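Local coordinates for protein omega transaminase (PDB 5LH9) that probably catalyses the pyridoxal phosphate-dependent transfer of an amino group from beta-alanine or related omega-amines to pyruvate, as a class-III aminotransferase, at residues A226-E231 with I259-D264; R149-R154 with E215-L220; G123-V128 with H158-G163. One frame throughout, in Å; residues are numbered along the deposited sequence.

Contact 1: A226-E231 with I259-D264; sequences AALIAE and ILLIAD. With PLP (pyridoxal-5'-phosphate), chain H.
I229 sends CG1 anti to its backbone N (chi1 -178°), while I262 holds CG2 anti to its own. The two branches meet at 3.8 Å, I229 CG1 against I262 CG2, with the side chains set at a slant. I262 CD1 also reaches back to A227 CB, 3.7 Å away. On the other face L228 and L261 run alongside each other, with L228 CD2 3.9 Å from L261 CD1. Five backbone hydrogen bonds join these parallel strands. The shortest runs from I262 N to L228 O (2.7 Å) and is nearly straight at 174°. D264 brings OD2 to 2.9 Å from PLP N1, as is characteristic of the aspartate of fold type I PLP enzymes. The same OD2 is hydrogen-bonded to H158 ND1. With an alanine in place of D264, the pyridine nitrogen and H158 would probably both lose their carboxylate partner. E231 OE1 lies 3.2 Å from the PLP methyl C2A, and its carboxylate is held by the backbone N-H groups of Y157 and G235. Helix 246-257 links the strands in a beta-alpha-beta crossover and covers the L228 and L261 face. Helix 124-141 packs on L260 and I262, and strands 149-153 and 288-291 flank the pair.

Contact 2: R149-R154 with E215-L220; sequences RFLSLR and EQIALL
L151 packs its two methyls against I217 and L220 in the last turn of helix 202-220, and this is the close-packed part. CD2 of L151 meets CD1 of L220 at 3.9 Å, and the two side chains run past one another head to tail. The other branch, L151 CD1, lies 4.1 Å from I217 CG1, and these two side chains stand roughly perpendicular. The R149 end is looser and wetter. Its side chain is extended from CG to NE (chi2 173°), which carries the guanidinium out to the L220 end of the helix. L220 CD2 lies over one guanidinium face, 3.9 Å from R149 NH1. The carbonyl of L220 stands at the guanidinium edge, but its angle to NH1 is poor. A water bridges them: R149 NH1 donates to it at 2.6 Å, and it donates to L220 O at 2.9 Å. R149 is partly exposed and also packs on Q179 of the third subunit. Segment 215-220 runs roughly antiparallel to strand 149-153, their axes coming within 11.2 Å, as a layer laid on the sheet. I217 continues onto I225 and onto V253 and H257 of helix 246-257. H185 of strand 184-187 touches both L151 and L220.

Contact 3: G123-V128 with H158-G163; sequences GGSDAV and HGVHMG. With PLP (pyridoxal-5'-phosphate), chain H.
S125 faces G159, V160 and H161 from the first turn of helix 124-141. Its CB sits over one face of the H161 imidazole, 3.5 Å from the ring centroid, in a CH-pi contact. The next atom, OG, is turned beside the residue's own backbone N (chi1 -61°), which lets both groups grip one phosphate oxygen. S125 OG donates to PLP O2P at 2.8 Å, and S125 N donates to the same oxygen. S125 OG also accepts a bond from V160 N at 3.0 Å. G159 CA presses against OG, and a CB on that glycine would clash with it. This is the phosphate-binding cup of a fold type I aminotransferase, built on a helix N-terminus. G124 N adds a bond to PLP O3P at 3.0 Å. G124 has no room for a CB, because the cofactor's O4P fills the place. H161 NE2 donates to D126 OD1 at 2.6 Å. The bond is almost straight at 176°, in the imidazole plane, with the carboxylate nearly coplanar with the ring. S122 N holds D126 OD2. V128 CG1 lies against H158 CB, 3.8 Å away. H161 stacks on H161 of the second subunit, whose T330 OG1 also binds the cofactor.

How the contacts relate
Along the chain contacts 2 and 3 interleave: 123-128, 149-154, 158-163, then 215-220. Contact 1 follows both. Contacts 1 and 2 have centres about 11 Å apart and share the seven-stranded mixed sheet of the PLP-binding domain, where strands 225-230 and 149-153 are neighbours. Contact 3 lies about 14 Å from contact 1, centre to centre, at the end of this sheet where both reach PLP. I229 and D264 of contact 1 touch V128 and H158 of contact 3. Contacts 2 and 3 are about 20 Å apart and do not touch. Contact 2 packs the outer helix toward the third subunit, while contact 3 borders the second. The sheet thus lies between two subunit interfaces, one at the cofactor.

Contact 1: A226-E231 with I259-D264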
loop_
_atom_site.group_PDB
_atom_site.type_symbol
_atom_site.label_atom_id
_atom_site.label_comp_id
_atom_site.label_asym_id
_atom_site.label_seq_id
_atom_site.Cartn_x
_atom_site.Cartn_y
_atom_site.Cartn_z
ATOM N N ALA D 226 -5.350 15.049 -1.428
ATOM C CA ALA D 226 -6.786 15.211 -1.592
ATOM C C ALA D 226 -7.382 16.114 -0.520
ATOM O O ALA D 226 -8.135 17.041 -0.832
ATOM C CB ALA D 226 -7.474 13.841 -1.555
ATOM N N ALA D 227 -7.043 15.872 0.742
ATOM C CA ALA D 227 -7.766 16.517 1.827
ATOM C C ALA D 227 -6.942 16.471 3.101
ATOM O O ALA D 227 -6.030 15.651 3.251
ATOM C CB ALA D 227 -9.124 15.844 2.053
ATOM N N LEU D 228 -7.273 17.388 4.009
ATOM C CA LEU D 228 -6.804 17.374 5.386
ATOM C C LEU D 228 -8.015 17.276 6.300
ATOM O O LEU D 228 -9.015 17.968 6.085
ATOM C CB LEU D 228 -5.998 18.635 5.711
ATOM C CG LEU D 228 -5.396 18.753 7.112
ATOM C CD1 LEU D 228 -4.166 19.632 7.065
ATOM C CD2 LEU D 228 -6.394 19.326 8.125
ATOM N N ILE D 229 -7.931 16.420 7.320
ATOM C CA ILE D 229 -9.028 16.199 8.257
ATOM C C ILE D 229 -8.542 16.504 9.667
ATOM O O ILE D 229 -7.436 16.108 10.050
ATOM C CB ILE D 229 -9.580 14.758 8.174
ATOM C CG1 ILE D 229 -10.765 14.591 9.134
ATOM C CG2 ILE D 229 -8.483 13.742 8.485
ATOM C CD1 ILE D 229 -11.564 13.296 8.928
ATOM N N ALA D 230 -9.376 17.202 10.439
ATOM C CA ALA D 230 -9.009 17.599 11.791
ATOM C C ALA D 230 -10.270 17.862 12.600
ATOM O O ALA D 230 -11.329 18.169 12.044
ATOM C CB ALA D 230 -8.116 18.844 11.792
ATOM N N GLU D 231 -10.145 17.705 13.928
ATOM C CA GLU D 231 -11.206 18.040 14.873
ATOM C C GLU D 231 -11.033 19.481 15.353
ATOM O O GLU D 231 -9.920 19.867 15.726
ATOM C CB GLU D 231 -11.173 17.100 16.069
ATOM C CG GLU D 231 -11.269 15.626 15.716
ATOM C CD GLU D 231 -10.645 14.740 16.775
ATOM O OE1 GLU D 231 -11.313 14.456 17.798
ATOM O OE2 GLU D 231 -9.465 14.359 16.596
ATOM N N ILE D 259 -6.350 22.005 -1.248
ATOM C CA ILE D 259 -6.681 20.826 -0.459
ATOM C C ILE D 259 -8.033 21.017 0.222
ATOM O O ILE D 259 -8.348 22.097 0.735
ATOM C CB ILE D 259 -5.560 20.571 0.564
ATOM C CG1 ILE D 259 -4.237 20.302 -0.171
ATOM C CG2 ILE D 259 -5.916 19.417 1.504
ATOM C CD1 ILE D 259 -3.014 20.496 0.685
ATOM N N LEU D 260 -8.844 19.962 0.223
ATOM C CA LEU D 260 -10.124 20.007 0.915
ATOM C C LEU D 260 -9.917 19.937 2.422
ATOM O O LEU D 260 -9.146 19.113 2.926
ATOM C CB LEU D 260 -11.014 18.846 0.466
ATOM C CG LEU D 260 -11.396 18.780 -1.011
ATOM C CD1 LEU D 260 -12.147 17.491 -1.295
ATOM C CD2 LEU D 260 -12.241 19.983 -1.401
ATOM N N LEU D 261 -10.638 20.785 3.148
ATOM C CA LEU D 261 -10.585 20.804 4.605
ATOM C C LEU D 261 -11.797 20.052 5.135
ATOM O O LEU D 261 -12.940 20.491 4.953
ATOM C CB LEU D 261 -10.554 22.235 5.135
ATOM C CG LEU D 261 -10.613 22.379 6.659
ATOM C CD1 LEU D 261 -9.529 21.550 7.361
ATOM C CD2 LEU D 261 -10.493 23.842 7.036
ATOM N N ILE D 262 -11.544 18.912 5.772
ATOM C CA ILE D 262 -12.587 18.107 6.396
ATOM C C ILE D 262 -12.575 18.403 7.886
ATOM O O ILE D 262 -11.598 18.100 8.581
ATOM C CB ILE D 262 -12.383 16.604 6.142
ATOM C CG1 ILE D 262 -12.306 16.321 4.643
ATOM C CG2 ILE D 262 -13.539 15.795 6.774
ATOM C CD1 ILE D 262 -11.857 14.911 4.300
ATOM N N ALA D 263 -13.662 18.981 8.378
ATOM C CA ALA D 263 -13.833 19.216 9.804
ATOM C C ALA D 263 -14.550 18.008 10.393
ATOM O O ALA D 263 -15.716 17.753 10.076
ATOM C CB ALA D 263 -14.618 20.500 10.056
ATOM N N ASP D 264 -13.848 17.253 11.230
ATOM C CA ASP D 264 -14.469 16.140 11.943
ATOM C C ASP D 264 -15.226 16.725 13.128
ATOM O O ASP D 264 -14.678 16.930 14.212
ATOM C CB ASP D 264 -13.436 15.120 12.393
ATOM C CG ASP D 264 -14.074 13.879 12.970
ATOM O OD1 ASP D 264 -15.267 13.952 13.354
ATOM O OD2 ASP D 264 -13.392 12.833 13.029
HETATM N N1 PLP H . -14.492 11.023 14.956
HETATM C C2 PLP H . -14.495 11.629 16.145
HETATM C C2A PLP H . -13.811 13.014 16.342
HETATM C C3 PLP H . -15.129 11.015 17.253
HETATM O O3 PLP H . -15.115 11.664 18.489
HETATM C C4 PLP H . -15.753 9.797 17.132
HETATM C C4A PLP H . -16.462 9.194 18.459
HETATM C C5 PLP H . -15.757 9.167 15.912
HETATM C C6 PLP H . -15.123 9.774 14.815
HETATM C C5A PLP H . -16.422 7.772 15.679
HETATM O O4P PLP H . -17.816 7.793 15.863
HETATM P P PLP H . -18.550 6.433 16.012
HETATM O O1P PLP H . -18.053 5.788 17.262
HETATM O O2P PLP H . -18.285 5.568 14.842
HETATM O O3P PLP H . -20.060 6.682 16.118
#

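Contact 2: R149-R154 with E215-L220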
loop_
_atom_site.group_PDB
_atom_site.type_symbol
_atom_site.label_atom_id
_atom_site.label_comp_id
_atom_site.label_asym_id
_atom_site.label_seq_id
_atom_site.Cartn_x
_atom_site.Cartn_y
_atom_site.Cartn_z
ATOM N N ARG D 149 -3.688 11.666 -1.476
ATOM C CA ARG D 149 -3.144 11.549 -0.136
ATOM C C ARG D 149 -3.999 12.314 0.876
ATOM O O ARG D 149 -4.729 13.251 0.540
ATOM C CB ARG D 149 -1.697 12.044 -0.110
ATOM C CG ARG D 149 -0.744 11.126 -0.861
ATOM C CD ARG D 149 0.665 11.692 -0.988
ATOM N NE ARG D 149 1.584 10.665 -1.480
ATOM C CZ ARG D 149 2.700 10.895 -2.164
ATOM N NH1 ARG D 149 3.071 12.135 -2.478
ATOM N NH2 ARG D 149 3.444 9.866 -2.549
ATOM N N PHE D 150 -3.909 11.879 2.131
ATOM C CA PHE D 150 -4.630 12.492 3.235
ATOM C C PHE D 150 -3.647 12.976 4.289
ATOM O O PHE D 150 -2.632 12.321 4.558
ATOM C CB PHE D 150 -5.620 11.521 3.879
ATOM C CG PHE D 150 -6.731 11.087 2.968
ATOM C CD1 PHE D 150 -7.651 12.008 2.475
ATOM C CD2 PHE D 150 -6.873 9.756 2.622
ATOM C CE1 PHE D 150 -8.677 11.602 1.641
ATOM C CE2 PHE D 150 -7.896 9.349 1.790
ATOM C CZ PHE D 150 -8.800 10.270 1.302
ATOM N N LEU D 151 -3.949 14.136 4.864
ATOM C CA LEU D 151 -3.206 14.694 5.980
ATOM C C LEU D 151 -4.107 14.739 7.207
ATOM O O LEU D 151 -5.322 14.926 7.097
ATOM C CB LEU D 151 -2.694 16.101 5.655
ATOM C CG LEU D 151 -1.957 16.259 4.322
ATOM C CD1 LEU D 151 -1.623 17.722 4.065
ATOM C CD2 LEU D 151 -0.698 15.397 4.297
ATOM N N SER D 152 -3.504 14.556 8.374
ATOM C CA SER D 152 -4.236 14.599 9.632
ATOM C C SER D 152 -3.235 14.904 10.739
ATOM O O SER D 152 -2.036 15.057 10.491
ATOM C CB SER D 152 -4.989 13.290 9.882
ATOM O OG SER D 152 -4.101 12.192 9.971
ATOM N N LEU D 153 -3.743 15.009 11.965
ATOM C CA LEU D 153 -2.964 15.455 13.109
ATOM C C LEU D 153 -2.683 14.316 14.079
ATOM O O LEU D 153 -3.529 13.447 14.310
ATOM C CB LEU D 153 -3.698 16.557 13.874
ATOM C CG LEU D 153 -4.154 17.784 13.088
ATOM C CD1 LEU D 153 -4.760 18.799 14.041
ATOM C CD2 LEU D 153 -3.005 18.391 12.302
ATOM N N ARG D 154 -1.496 14.358 14.681
ATOM C CA ARG D 154 -1.223 13.524 15.841
ATOM C C ARG D 154 -2.307 13.730 16.889
ATOM O O ARG D 154 -2.842 14.831 17.047
ATOM C CB ARG D 154 0.147 13.859 16.435
ATOM C CG ARG D 154 1.312 13.380 15.604
ATOM C CD ARG D 154 1.442 11.868 15.658
ATOM N NE ARG D 154 1.678 11.386 17.018
ATOM C CZ ARG D 154 2.876 11.313 17.598
ATOM N NH1 ARG D 154 3.969 11.694 16.944
ATOM N NH2 ARG D 154 2.980 10.860 18.841
ATOM N N GLU D 215 5.886 22.495 4.891
ATOM C CA GLU D 215 7.018 21.672 4.481
ATOM C C GLU D 215 6.557 20.287 4.054
ATOM O O GLU D 215 7.060 19.731 3.071
ATOM C CB GLU D 215 8.026 21.557 5.624
ATOM C CG GLU D 215 8.790 22.829 5.920
ATOM C CD GLU D 215 9.833 23.141 4.862
ATOM O OE1 GLU D 215 10.335 22.196 4.216
ATOM O OE2 GLU D 215 10.152 24.334 4.676
ATOM N N GLN D 216 5.588 19.722 4.773
ATOM C CA GLN D 216 5.072 18.407 4.410
ATOM C C GLN D 216 4.393 18.446 3.046
ATOM O O GLN D 216 4.559 17.530 2.232
ATOM C CB GLN D 216 4.103 17.924 5.489
ATOM C CG GLN D 216 3.526 16.549 5.241
ATOM C CD GLN D 216 4.582 15.455 5.300
ATOM O OE1 GLN D 216 4.834 14.768 4.310
ATOM N NE2 GLN D 216 5.221 15.309 6.456
ATOM N N ILE D 217 3.614 19.500 2.785
ATOM C CA ILE D 217 2.954 19.653 1.491
ATOM C C ILE D 217 3.987 19.781 0.378
ATOM O O ILE D 217 3.894 19.113 -0.661
ATOM C CB ILE D 217 2.001 20.863 1.532
ATOM C CG1 ILE D 217 0.807 20.548 2.438
ATOM C CG2 ILE D 217 1.522 21.246 0.130
ATOM C CD1 ILE D 217 0.025 21.754 2.870
ATOM N N ALA D 218 4.997 20.630 0.584
ATOM C CA ALA D 218 6.040 20.802 -0.422
ATOM C C ALA D 218 6.740 19.483 -0.728
ATOM O O ALA D 218 7.096 19.210 -1.883
ATOM C CB ALA D 218 7.048 21.851 0.048
ATOM N N LEU D 219 6.948 18.650 0.296
ATOM C CA LEU D 219 7.640 17.380 0.103
ATOM C C LEU D 219 6.796 16.400 -0.704
ATOM O O LEU D 219 7.319 15.688 -1.569
ATOM C CB LEU D 219 8.011 16.788 1.464
ATOM C CG LEU D 219 8.441 15.321 1.504
ATOM C CD1 LEU D 219 9.744 15.150 0.764
ATOM C CD2 LEU D 219 8.577 14.848 2.948
ATOM N N LEU D 220 5.491 16.350 -0.434
ATOM C CA LEU D 220 4.609 15.407 -1.112
ATOM C C LEU D 220 4.153 15.926 -2.468
ATOM O O LEU D 220 3.864 15.126 -3.366
ATOM C CB LEU D 220 3.377 15.119 -0.244
ATOM C CG LEU D 220 3.581 14.549 1.162
ATOM C CD1 LEU D 220 2.259 14.525 1.936
ATOM C CD2 LEU D 220 4.174 13.151 1.100
HETATM O O HOH W 1 5.074 12.595 -4.147
#

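Contact 3: G123-V128 with H158-G163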
loop_
_atom_site.group_PDB
_atom_site.type_symbol
_atom_site.label_atom_id
_atom_site.label_comp_id
_atom_site.label_asym_id
_atom_site.label_seq_id
_atom_site.Cartn_x
_atom_site.Cartn_y
_atom_site.Cartn_z
ATOM N N GLY D 123 -23.121 6.657 11.942
ATOM C CA GLY D 123 -22.207 6.981 13.023
ATOM C C GLY D 123 -21.073 7.858 12.542
ATOM O O GLY D 123 -21.029 8.277 11.380
ATOM N N GLY D 124 -20.153 8.141 13.473
ATOM C CA GLY D 124 -19.031 9.019 13.167
ATOM C C GLY D 124 -17.979 8.368 12.284
ATOM O O GLY D 124 -17.412 9.015 11.396
ATOM N N SER D 125 -17.670 7.098 12.538
ATOM C CA SER D 125 -16.741 6.389 11.666
ATOM C C SER D 125 -17.262 6.364 10.235
ATOM O O SER D 125 -16.509 6.611 9.285
ATOM C CB SER D 125 -16.509 4.975 12.195
ATOM O OG SER D 125 -15.939 5.004 13.500
ATOM N N ASP D 126 -18.562 6.099 10.067
ATOM C CA ASP D 126 -19.180 6.187 8.748
ATOM C C ASP D 126 -18.974 7.570 8.147
ATOM O O ASP D 126 -18.596 7.706 6.978
ATOM C CB ASP D 126 -20.678 5.898 8.833
ATOM C CG ASP D 126 -20.999 4.510 9.368
ATOM O OD1 ASP D 126 -20.073 3.756 9.752
ATOM O OD2 ASP D 126 -22.210 4.189 9.419
ATOM N N ALA D 127 -19.259 8.614 8.932
ATOM C CA ALA D 127 -19.221 9.974 8.404
ATOM C C ALA D 127 -17.817 10.341 7.942
ATOM O O ALA D 127 -17.643 11.019 6.920
ATOM C CB ALA D 127 -19.716 10.951 9.466
ATOM N N VAL D 128 -16.805 9.908 8.697
ATOM C CA VAL D 128 -15.416 10.120 8.299
ATOM C C VAL D 128 -15.104 9.322 7.041
ATOM O O VAL D 128 -14.594 9.859 6.051
ATOM C CB VAL D 128 -14.471 9.736 9.456
ATOM C CG1 VAL D 128 -13.021 9.623 8.982
ATOM C CG2 VAL D 128 -14.582 10.745 10.592
ATOM N N HIS D 158 -10.651 9.608 14.465
ATOM C CA HIS D 158 -11.616 9.733 13.380
ATOM C C HIS D 158 -12.369 8.428 13.143
ATOM O O HIS D 158 -12.726 8.107 12.003
ATOM C CB HIS D 158 -10.914 10.183 12.099
ATOM C CG HIS D 158 -10.128 11.446 12.264
ATOM N ND1 HIS D 158 -10.720 12.653 12.563
ATOM C CD2 HIS D 158 -8.800 11.693 12.161
ATOM C CE1 HIS D 158 -9.791 13.589 12.643
ATOM N NE2 HIS D 158 -8.617 13.034 12.400
ATOM N N GLY D 159 -12.626 7.670 14.198
ATOM C CA GLY D 159 -13.356 6.430 14.059
ATOM C C GLY D 159 -12.429 5.261 13.812
ATOM O O GLY D 159 -11.200 5.370 13.868
ATOM N N VAL D 160 -13.037 4.117 13.512
ATOM C CA VAL D 160 -12.301 2.860 13.525
ATOM C C VAL D 160 -12.528 2.048 12.253
ATOM O O VAL D 160 -12.092 0.894 12.165
ATOM C CB VAL D 160 -12.686 2.038 14.769
ATOM C CG1 VAL D 160 -12.268 2.766 16.030
ATOM C CG2 VAL D 160 -14.183 1.751 14.786
ATOM N N HIS D 161 -13.189 2.628 11.255
ATOM C CA HIS D 161 -13.116 2.012 9.940
ATOM C C HIS D 161 -11.679 2.129 9.441
ATOM O O HIS D 161 -10.861 2.867 9.996
ATOM C CB HIS D 161 -14.107 2.653 8.959
ATOM C CG HIS D 161 -15.540 2.548 9.389
ATOM N ND1 HIS D 161 -16.018 1.494 10.138
ATOM C CD2 HIS D 161 -16.597 3.367 9.177
ATOM C CE1 HIS D 161 -17.306 1.669 10.369
ATOM N NE2 HIS D 161 -17.683 2.802 9.801
ATOM N N MET D 162 -11.352 1.361 8.407
ATOM C CA MET D 162 -9.954 1.298 7.999
ATOM C C MET D 162 -9.468 2.647 7.489
ATOM O O MET D 162 -8.322 3.039 7.738
ATOM C CB MET D 162 -9.764 0.204 6.951
ATOM C CG MET D 162 -9.652 -1.176 7.582
ATOM S SD MET D 162 -9.290 -2.481 6.403
ATOM C CE MET D 162 -8.896 -3.844 7.504
ATOM N N GLY D 163 -10.332 3.391 6.804
ATOM C CA GLY D 163 -9.951 4.736 6.407
ATOM C C GLY D 163 -9.761 5.647 7.606
ATOM O O GLY D 163 -8.698 6.249 7.785
HETATM N N1 PLP H . -14.492 11.023 14.956
HETATM C C2 PLP H . -14.495 11.629 16.145
HETATM C C2A PLP H . -13.811 13.014 16.342
HETATM C C3 PLP H . -15.129 11.015 17.253
HETATM O O3 PLP H . -15.115 11.664 18.489
HETATM C C4 PLP H . -15.753 9.797 17.132
HETATM C C4A PLP H . -16.462 9.194 18.459
HETATM C C5 PLP H . -15.757 9.167 15.912
HETATM C C6 PLP H . -15.123 9.774 14.815
HETATM C C5A PLP H . -16.422 7.772 15.679
HETATM O O4P PLP H . -17.816 7.793 15.863
HETATM P P PLP H . -18.550 6.433 16.012
HETATM O O1P PLP H . -18.053 5.788 17.262
HETATM O O2P PLP H . -18.285 5.568 14.842
HETATM O O3P PLP H . -20.060 6.682 16.118
HETATM O O HOH W 2 -13.716 5.774 10.406
#